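SusD homolog (PDB 3IHV) probably binds glycans at the bacterial outer membrane for uptake, as other members of the SusD family do. Local coordinates at residues R320-D332 with N365-V377. Sequence-based numbering, arbitrary orientation.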
ATOM      1  N   ARG A 320      11.266  -8.631  13.220  1.00  6.58           N
ATOM      2  CA  ARG A 320      10.148  -8.340  12.354  1.00  5.88           C
ATOM      3  C   ARG A 320       9.560  -9.598  11.780  1.00  6.41           C
ATOM      4  O   ARG A 320       8.409  -9.592  11.405  1.00  8.52           O
ATOM      5  CB  ARG A 320      10.566  -7.464  11.211  1.00  6.15           C
ATOM      6  CG  ARG A 320      11.020  -6.082  11.640  1.00  4.92           C
ATOM      7  CD  ARG A 320      11.643  -5.317  10.497  1.00  5.99           C
ATOM      8  NE  ARG A 320      12.899  -5.946  10.071  1.00  5.17           N
ATOM      9  CZ  ARG A 320      13.738  -5.426   9.166  1.00  5.94           C
ATOM     10  NH1 ARG A 320      13.488  -4.269   8.589  1.00  8.68           N
ATOM     11  NH2 ARG A 320      14.840  -6.052   8.841  1.00  5.02           N
ATOM     12  N   ARG A 321      10.364 -10.649  11.669  1.00  6.50           N
ATOM     13  CA  ARG A 321       9.920 -11.896  11.025  1.00  6.30           C
ATOM     14  C   ARG A 321       8.676 -12.480  11.709  1.00  6.65           C
ATOM     15  O   ARG A 321       7.658 -12.645  11.068  1.00  5.98           O
ATOM     16  CB  ARG A 321      11.051 -12.900  10.958  1.00  6.48           C
ATOM     17  CG  ARG A 321      10.680 -14.258  10.255  1.00  6.81           C
ATOM     18  CD  ARG A 321      11.863 -15.265  10.196  1.00  5.16           C
ATOM     19  NE  ARG A 321      12.324 -15.449  11.561  1.00  6.34           N
ATOM     20  CZ  ARG A 321      13.388 -14.874  12.115  1.00  8.30           C
ATOM     21  NH1 ARG A 321      14.225 -14.085  11.415  1.00  8.92           N
ATOM     22  NH2 ARG A 321      13.611 -15.079  13.393  1.00 10.10           N
ATOM     23  N   ASP A 322       8.764 -12.739  12.993  1.00  7.43           N
ATOM     24  CA  ASP A 322       7.618 -13.255  13.748  1.00  8.24           C
ATOM     25  C   ASP A 322       6.464 -12.257  13.907  1.00  8.04           C
ATOM     26  O   ASP A 322       5.325 -12.673  14.151  1.00  9.02           O
ATOM     27  CB  ASP A 322       8.061 -13.758  15.118  1.00  8.60           C
ATOM     28  CG  ASP A 322       8.994 -14.932  15.012  1.00  9.64           C
ATOM     29  OD1 ASP A 322       8.834 -15.751  14.083  1.00 10.33           O
ATOM     30  OD2 ASP A 322       9.895 -15.040  15.850  1.00 12.11           O
ATOM     31  N   LEU A 323       6.757 -10.957  13.823  1.00  7.10           N
ATOM     32  CA  LEU A 323       5.726  -9.939  13.881  1.00  7.15           C
ATOM     33  C   LEU A 323       5.008  -9.782  12.567  1.00  7.54           C
ATOM     34  O   LEU A 323       3.887  -9.273  12.565  1.00  8.26           O
ATOM     35  CB  LEU A 323       6.292  -8.591  14.314  1.00  7.29           C
ATOM     36  CG  LEU A 323       6.704  -8.543  15.767  1.00  7.56           C
ATOM     37  CD1 LEU A 323       7.552  -7.293  16.093  1.00  6.99           C
ATOM     38  CD2 LEU A 323       5.440  -8.565  16.671  1.00  9.13           C
ATOM     39  N   SER A 324       5.633 -10.249  11.475  1.00  6.38           N
ATOM     40  CA  SER A 324       5.097 -10.118  10.134  1.00  6.86           C
ATOM     41  C   SER A 324       4.371 -11.329   9.557  1.00  6.66           C
ATOM     42  O   SER A 324       3.407 -11.175   8.778  1.00  5.91           O
ATOM     43  CB  SER A 324       6.252  -9.759   9.182  1.00  6.53           C
ATOM     44  OG  SER A 324       6.830  -8.504   9.529  1.00  7.64           O
ATOM     45  N   ILE A 325       4.781 -12.523  10.000  1.00  5.66           N
ATOM     46  CA  ILE A 325       4.303 -13.798   9.438  1.00  6.08           C
ATOM     47  C   ILE A 325       3.753 -14.699  10.534  1.00  6.10           C
ATOM     48  O   ILE A 325       4.420 -14.903  11.557  1.00  6.19           O
ATOM     49  CB  ILE A 325       5.434 -14.546   8.710  1.00  5.55           C
ATOM     50  CG1 ILE A 325       6.039 -13.692   7.593  1.00  5.92           C
ATOM     51  CG2 ILE A 325       4.963 -15.888   8.131  1.00  5.63           C
ATOM     52  CD1 ILE A 325       7.286 -14.302   6.890  1.00  5.84           C
ATOM     53  N   ALA A 326       2.529 -15.197  10.312  1.00  5.46           N
ATOM     54  CA  ALA A 326       1.835 -16.059  11.236  1.00  4.94           C
ATOM     55  C   ALA A 326       1.924 -17.502  10.777  1.00  4.82           C
ATOM     56  O   ALA A 326       1.425 -17.843   9.715  1.00  5.86           O
ATOM     57  CB  ALA A 326       0.342 -15.680  11.361  1.00  4.02           C
ATOM     58  N   ASN A 327       2.543 -18.337  11.588  1.00  4.58           N
ATOM     59  CA  ASN A 327       2.607 -19.775  11.314  1.00  4.83           C
ATOM     60  C   ASN A 327       1.497 -20.496  12.070  1.00  5.05           C
ATOM     61  O   ASN A 327       1.540 -21.723  12.224  1.00  6.18           O
ATOM     62  CB  ASN A 327       3.983 -20.329  11.705  1.00  6.05           C
ATOM     63  CG  ASN A 327       4.252 -20.281  13.206  1.00  6.22           C
ATOM     64  OD1 ASN A 327       3.494 -19.690  13.990  1.00  7.03           O
ATOM     65  ND2 ASN A 327       5.338 -20.937  13.626  1.00  6.95           N
ATOM     66  N   TYR A 328       0.467 -19.739  12.448  1.00  4.94           N
ATOM     67  CA  TYR A 328      -0.596 -20.225  13.318  1.00  5.07           C
ATOM     68  C   TYR A 328      -1.917 -19.696  12.851  1.00  4.70           C
ATOM     69  O   TYR A 328      -1.963 -18.759  12.068  1.00  5.06           O
ATOM     70  CB  TYR A 328      -0.360 -19.677  14.744  1.00  4.67           C
ATOM     71  CG  TYR A 328      -0.295 -18.159  14.828  1.00  5.73           C
ATOM     72  CD1 TYR A 328      -1.459 -17.391  14.960  1.00  6.48           C
ATOM     73  CD2 TYR A 328       0.920 -17.481  14.736  1.00  6.30           C
ATOM     74  CE1 TYR A 328      -1.420 -16.013  15.034  1.00  4.53           C
ATOM     75  CE2 TYR A 328       0.973 -16.093  14.788  1.00  5.04           C
ATOM     76  CZ  TYR A 328      -0.207 -15.358  14.959  1.00  7.58           C
ATOM     77  OH  TYR A 328      -0.178 -13.973  14.996  1.00  6.95           O
ATOM     78  N   GLN A 329      -2.983 -20.269  13.398  1.00  4.72           N
ATOM     79  CA  GLN A 329      -4.345 -19.818  13.155  1.00  4.98           C
ATOM     80  C   GLN A 329      -5.060 -19.928  14.508  1.00  5.77           C
ATOM     81  O   GLN A 329      -4.551 -20.518  15.447  1.00  6.29           O
ATOM     82  CB  GLN A 329      -5.050 -20.752  12.151  1.00  4.98           C
ATOM     83  CG  GLN A 329      -5.174 -22.220  12.564  1.00  4.88           C
ATOM     84  CD  GLN A 329      -5.997 -22.978  11.528  1.00  7.52           C
ATOM     85  OE1 GLN A 329      -6.964 -22.423  10.991  1.00 10.94           O
ATOM     86  NE2 GLN A 329      -5.584 -24.192  11.189  1.00  8.56           N
ATOM     87  N   TYR A 330      -6.267 -19.390  14.584  1.00  6.50           N
ATOM     88  CA  TYR A 330      -7.058 -19.465  15.788  1.00  6.63           C
ATOM     89  C   TYR A 330      -8.263 -20.365  15.497  1.00  7.41           C
ATOM     90  O   TYR A 330      -9.046 -20.073  14.578  1.00  7.42           O
ATOM     91  CB  TYR A 330      -7.551 -18.090  16.177  1.00  6.03           C
ATOM     92  CG  TYR A 330      -6.451 -17.153  16.556  1.00  6.38           C
ATOM     93  CD1 TYR A 330      -5.745 -17.325  17.739  1.00  5.07           C
ATOM     94  CD2 TYR A 330      -6.098 -16.101  15.733  1.00  4.72           C
ATOM     95  CE1 TYR A 330      -4.689 -16.445  18.089  1.00  6.43           C
ATOM     96  CE2 TYR A 330      -5.084 -15.225  16.082  1.00  4.85           C
ATOM     97  CZ  TYR A 330      -4.371 -15.404  17.248  1.00  6.86           C
ATOM     98  OH  TYR A 330      -3.353 -14.512  17.582  1.00  6.34           O
ATOM     99  N   THR A 331      -8.397 -21.424  16.284  1.00  8.88           N
ATOM    100  CA  THR A 331      -9.518 -22.350  16.209  1.00 10.22           C
ATOM    101  C   THR A 331     -10.537 -21.854  17.266  1.00 10.81           C
ATOM    102  O   THR A 331     -10.305 -20.848  17.949  1.00  9.94           O
ATOM    103  CB  THR A 331      -9.059 -23.806  16.558  1.00 11.15           C
ATOM    104  OG1 THR A 331      -8.760 -23.892  17.948  1.00 10.81           O
ATOM    105  CG2 THR A 331      -7.831 -24.180  15.756  1.00 12.56           C
ATOM    106  N   ASP A 332     -11.661 -22.536  17.410  1.00 11.83           N
ATOM    107  CA  ASP A 332     -12.624 -22.111  18.421  1.00 12.99           C
ATOM    108  C   ASP A 332     -11.996 -22.049  19.836  1.00 14.06           C
ATOM    109  O   ASP A 332     -12.368 -21.202  20.625  1.00 15.22           O
ATOM    110  CB  ASP A 332     -13.848 -23.025  18.454  1.00 13.06           C
ATOM    111  CG  ASP A 332     -14.742 -22.870  17.226  1.00 13.54           C
ATOM    112  OD1 ASP A 332     -14.372 -22.158  16.285  1.00 10.95           O
ATOM    113  OD2 ASP A 332     -15.838 -23.478  17.220  1.00 14.00           O
ATOM    114  N   ASN A 365       0.003 -22.355   4.026  1.00  6.43           N
ATOM    115  CA  ASN A 365      -1.138 -21.634   4.554  1.00  6.31           C
ATOM    116  C   ASN A 365      -0.774 -20.514   5.535  1.00  5.88           C
ATOM    117  O   ASN A 365      -1.684 -19.831   6.000  1.00  6.35           O
ATOM    118  CB  ASN A 365      -2.148 -22.591   5.170  1.00  7.63           C
ATOM    119  CG  ASN A 365      -2.919 -23.365   4.129  1.00  8.91           C
ATOM    120  OD1 ASN A 365      -3.244 -22.829   3.074  1.00  9.72           O
ATOM    121  ND2 ASN A 365      -3.286 -24.601   4.453  1.00  9.79           N
ATOM    122  N   TYR A 366       0.510 -20.323   5.853  1.00  5.16           N
ATOM    123  CA  TYR A 366       0.946 -19.197   6.687  1.00  5.19           C
ATOM    124  C   TYR A 366       0.366 -17.917   6.092  1.00  5.87           C
ATOM    125  O   TYR A 366       0.198 -17.800   4.861  1.00  4.74           O
ATOM    126  CB  TYR A 366       2.470 -19.002   6.672  1.00  5.17           C
ATOM    127  CG  TYR A 366       3.369 -19.963   7.424  1.00  5.47           C
ATOM    128  CD1 TYR A 366       2.917 -21.189   7.923  1.00  4.53           C
ATOM    129  CD2 TYR A 366       4.726 -19.658   7.556  1.00  7.39           C
ATOM    130  CE1 TYR A 366       3.783 -22.047   8.582  1.00  6.00           C
ATOM    131  CE2 TYR A 366       5.581 -20.484   8.180  1.00  5.98           C
ATOM    132  CZ  TYR A 366       5.121 -21.699   8.678  1.00  5.20           C
ATOM    133  OH  TYR A 366       5.980 -22.535   9.326  1.00  8.25           O
ATOM    134  N   THR A 367       0.096 -16.945   6.966  1.00  6.92           N
ATOM    135  CA  THR A 367      -0.506 -15.673   6.579  1.00  5.67           C
ATOM    136  C   THR A 367       0.336 -14.518   7.124  1.00  6.66           C
ATOM    137  O   THR A 367       1.283 -14.726   7.889  1.00  7.28           O
ATOM    138  CB  THR A 367      -1.925 -15.530   7.182  1.00  7.15           C
ATOM    139  OG1 THR A 367      -1.837 -15.530   8.636  1.00  6.15           O
ATOM    140  CG2 THR A 367      -2.825 -16.678   6.724  1.00  5.17           C
ATOM    141  N   PRO A 368      -0.008 -13.293   6.731  1.00  6.56           N
ATOM    142  CA  PRO A 368       0.613 -12.192   7.466  1.00  6.21           C
ATOM    143  C   PRO A 368       0.119 -12.235   8.921  1.00  6.60           C
ATOM    144  O   PRO A 368      -0.959 -12.785   9.203  1.00  7.19           O
ATOM    145  CB  PRO A 368       0.047 -10.940   6.752  1.00  7.48           C
ATOM    146  CG  PRO A 368      -0.528 -11.439   5.434  1.00  6.03           C
ATOM    147  CD  PRO A 368      -0.887 -12.837   5.645  1.00  6.34           C
ATOM    148  N   ALA A 369       0.901 -11.667   9.844  1.00  6.54           N
ATOM    149  CA  ALA A 369       0.512 -11.547  11.251  1.00  6.51           C
ATOM    150  C   ALA A 369       0.350 -10.083  11.657  1.00  6.29           C
ATOM    151  O   ALA A 369      -0.030  -9.784  12.777  1.00  7.06           O
ATOM    152  CB  ALA A 369       1.537 -12.212  12.151  1.00  6.39           C
ATOM    153  N   LYS A 370       0.633  -9.157  10.741  1.00  7.63           N
ATOM    154  CA  LYS A 370       0.550  -7.719  11.029  1.00  6.58           C
ATOM    155  C   LYS A 370      -0.848  -7.262  11.430  1.00  7.15           C
ATOM    156  O   LYS A 370      -0.989  -6.302  12.183  1.00  6.35           O
ATOM    157  CB  LYS A 370       1.010  -6.932   9.820  1.00  7.51           C
ATOM    158  CG  LYS A 370       2.490  -7.106   9.573  1.00  5.61           C
ATOM    159  CD  LYS A 370       2.999  -6.342   8.366  1.00  5.84           C
ATOM    160  CE  LYS A 370       4.536  -6.314   8.367  1.00  6.73           C
ATOM    161  NZ  LYS A 370       5.219  -5.615   7.204  1.00  4.32           N
ATOM    162  N   TRP A 371      -1.860  -7.918  10.870  1.00  6.30           N
ATOM    163  CA  TRP A 371      -3.254  -7.557  11.126  1.00  7.30           C
ATOM    164  C   TRP A 371      -4.013  -8.671  11.862  1.00  7.90           C
ATOM    165  O   TRP A 371      -5.178  -8.946  11.589  1.00  7.93           O
ATOM    166  CB  TRP A 371      -3.946  -7.042   9.842  1.00  7.63           C
ATOM    167  CG  TRP A 371      -3.108  -5.968   9.206  1.00  5.39           C
ATOM    168  CD1 TRP A 371      -3.056  -4.651   9.572  1.00  5.76           C
ATOM    169  CD2 TRP A 371      -2.107  -6.138   8.178  1.00  5.99           C
ATOM    170  NE1 TRP A 371      -2.091  -3.989   8.834  1.00  7.02           N
ATOM    171  CE2 TRP A 371      -1.531  -4.866   7.946  1.00  7.37           C
ATOM    172  CE3 TRP A 371      -1.719  -7.211   7.368  1.00  5.18           C
ATOM    173  CZ2 TRP A 371      -0.527  -4.654   6.996  1.00  6.04           C
ATOM    174  CZ3 TRP A 371      -0.711  -7.008   6.417  1.00  6.13           C
ATOM    175  CH2 TRP A 371      -0.146  -5.722   6.228  1.00  8.77           C
ATOM    176  N   ASP A 372      -3.327  -9.260  12.847  1.00  7.85           N
ATOM    177  CA  ASP A 372      -3.906 -10.243  13.723  1.00  7.44           C
ATOM    178  C   ASP A 372      -4.880  -9.573  14.729  1.00  8.20           C
ATOM    179  O   ASP A 372      -4.481  -9.040  15.787  1.00  7.97           O
ATOM    180  CB  ASP A 372      -2.798 -10.983  14.442  1.00  8.74           C
ATOM    181  CG  ASP A 372      -3.318 -12.082  15.315  1.00  9.28           C
ATOM    182  OD1 ASP A 372      -4.520 -12.029  15.719  1.00  8.86           O
ATOM    183  OD2 ASP A 372      -2.511 -12.955  15.636  1.00  9.76           O
ATOM    184  N   ILE A 373      -6.153  -9.585  14.365  1.00  7.46           N
ATOM    185  CA  ILE A 373      -7.197  -8.968  15.184  1.00  7.26           C
ATOM    186  C   ILE A 373      -7.275  -9.582  16.614  1.00  7.61           C
ATOM    187  O   ILE A 373      -7.369  -8.846  17.587  1.00  6.90           O
ATOM    188  CB  ILE A 373      -8.568  -9.012  14.458  1.00  7.33           C
ATOM    189  CG1 ILE A 373      -8.540  -8.094  13.238  1.00  8.07           C
ATOM    190  CG2 ILE A 373      -9.694  -8.633  15.407  1.00  8.13           C
ATOM    191  CD1 ILE A 373      -9.814  -8.137  12.371  1.00  6.12           C
ATOM    192  N   GLN A 374      -7.248 -10.912  16.714  1.00  6.65           N
ATOM    193  CA  GLN A 374      -7.336 -11.581  17.995  1.00  8.67           C
ATOM    194  C   GLN A 374      -6.188 -11.137  18.901  1.00  8.64           C
ATOM    195  O   GLN A 374      -6.383 -10.900  20.079  1.00  9.59           O
ATOM    196  CB  GLN A 374      -7.286 -13.080  17.781  1.00  8.66           C
ATOM    197  CG  GLN A 374      -7.240 -13.917  19.029  1.00  9.54           C
ATOM    198  CD  GLN A 374      -8.535 -13.916  19.817  1.00 12.38           C
ATOM    199  OE1 GLN A 374      -9.646 -13.788  19.263  1.00 11.30           O
ATOM    200  NE2 GLN A 374      -8.404 -14.138  21.104  1.00 17.62           N
ATOM    201  N   LYS A 375      -4.996 -11.027  18.326  1.00  9.28           N
ATOM    202  CA  LYS A 375      -3.834 -10.569  19.055  1.00  9.79           C
ATOM    203  C   LYS A 375      -3.883  -9.084  19.459  1.00  9.02           C
ATOM    204  O   LYS A 375      -3.556  -8.744  20.593  1.00  8.65           O
ATOM    205  CB  LYS A 375      -2.564 -10.758  18.205  1.00  9.26           C
ATOM    206  CG  LYS A 375      -1.279 -10.373  18.955  1.00 12.13           C
ATOM    207  CD  LYS A 375      -0.028 -10.524  18.102  1.00 12.69           C
ATOM    208  CE  LYS A 375       1.226 -10.301  18.945  1.00 17.76           C
ATOM    209  NZ  LYS A 375       2.420 -10.190  18.058  1.00 21.51           N
ATOM    210  N   TYR A 376      -4.261  -8.208  18.537  1.00  9.70           N
ATOM    211  CA  TYR A 376      -4.140  -6.769  18.769  1.00  8.82           C
ATOM    212  C   TYR A 376      -5.350  -5.955  19.236  1.00  9.73           C
ATOM    213  O   TYR A 376      -5.166  -4.981  19.947  1.00  9.85           O
ATOM    214  CB  TYR A 376      -3.549  -6.109  17.527  1.00  9.31           C
ATOM    215  CG  TYR A 376      -2.114  -6.508  17.237  1.00  5.29           C
ATOM    216  CD1 TYR A 376      -1.109  -6.281  18.173  1.00 10.02           C
ATOM    217  CD2 TYR A 376      -1.746  -7.021  16.026  1.00  6.17           C
ATOM    218  CE1 TYR A 376       0.196  -6.611  17.909  1.00  8.66           C
ATOM    219  CE2 TYR A 376      -0.443  -7.356  15.750  1.00  5.65           C
ATOM    220  CZ  TYR A 376       0.531  -7.147  16.689  1.00  8.11           C
ATOM    221  OH  TYR A 376       1.838  -7.490  16.433  1.00  8.80           O
ATOM    222  N   VAL A 377      -6.559  -6.318  18.823  1.00  9.77           N
ATOM    223  CA  VAL A 377      -7.707  -5.461  19.091  1.00 11.35           C
ATOM    224  C   VAL A 377      -8.142  -5.553  20.536  1.00 12.81           C
ATOM    225  O   VAL A 377      -8.472  -6.627  21.012  1.00 13.11           O
ATOM    226  CB  VAL A 377      -8.831  -5.724  18.090  1.00 10.58           C
ATOM    227  CG1 VAL A 377     -10.046  -4.857  18.410  1.00  9.14           C
ATOM    228  CG2 VAL A 377      -8.332  -5.386  16.731  1.00  9.60           C
TER
HETATM  229  O   HOH W   1       2.145  -9.284  14.481  1.00  8.19           O
HETATM  230  O   HOH W   2       7.747  -7.004   7.353  1.00  6.23           O
HETATM  231  O   HOH W   3      -3.206 -17.747   9.729  1.00  6.07           O
HETATM  232  O   HOH W   4       2.052 -13.437  17.076  1.00 25.03           O
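With CG of D372 trans to its backbone N (chi1 -177°), the carboxylate reaches Y328 and Y330 of strand 325-330; Y328 CG, wedged between its own N and carbonyl carbon (chi1 58°), turns that ring's hydroxyl to D372. Both hydroxyls donate to one oxygen: Y328 OH meets D372 OD2 on the anti lone pair at 2.6 Å, and Y330 OH meets the same OD2 on the syn lone pair, also at 2.6 Å. The other oxygen, OD1, accepts from K375 N at 2.8 Å and so caps helix 373-376. Q374 CG lies over the centre of the Y330 ring, 3.7 Å from its centroid, a CH-pi contact. With an alanine here in place of D372, both tyrosine hydroxyls would probably lose their shared acceptor, and K375 N its capping partner. Beyond the tyrosines, A326 and T367 exchange backbone hydrogen bonds, A326 N to T367 O being nearly straight, and A369 N binds S324 O at 2.8 Å. N327 CB sits over one face of the Y366 ring, 3.7 Å from its centroid, while N327 ND2 and Y366 OH both bond to D353. A water joins L323 O, A369 O and Y376 OH. The contact thus unites the pairing of edge strand 367-368 with the central strand 325-330 of a small antiparallel sheet and an aspartate N-cap, within the SusD-family region.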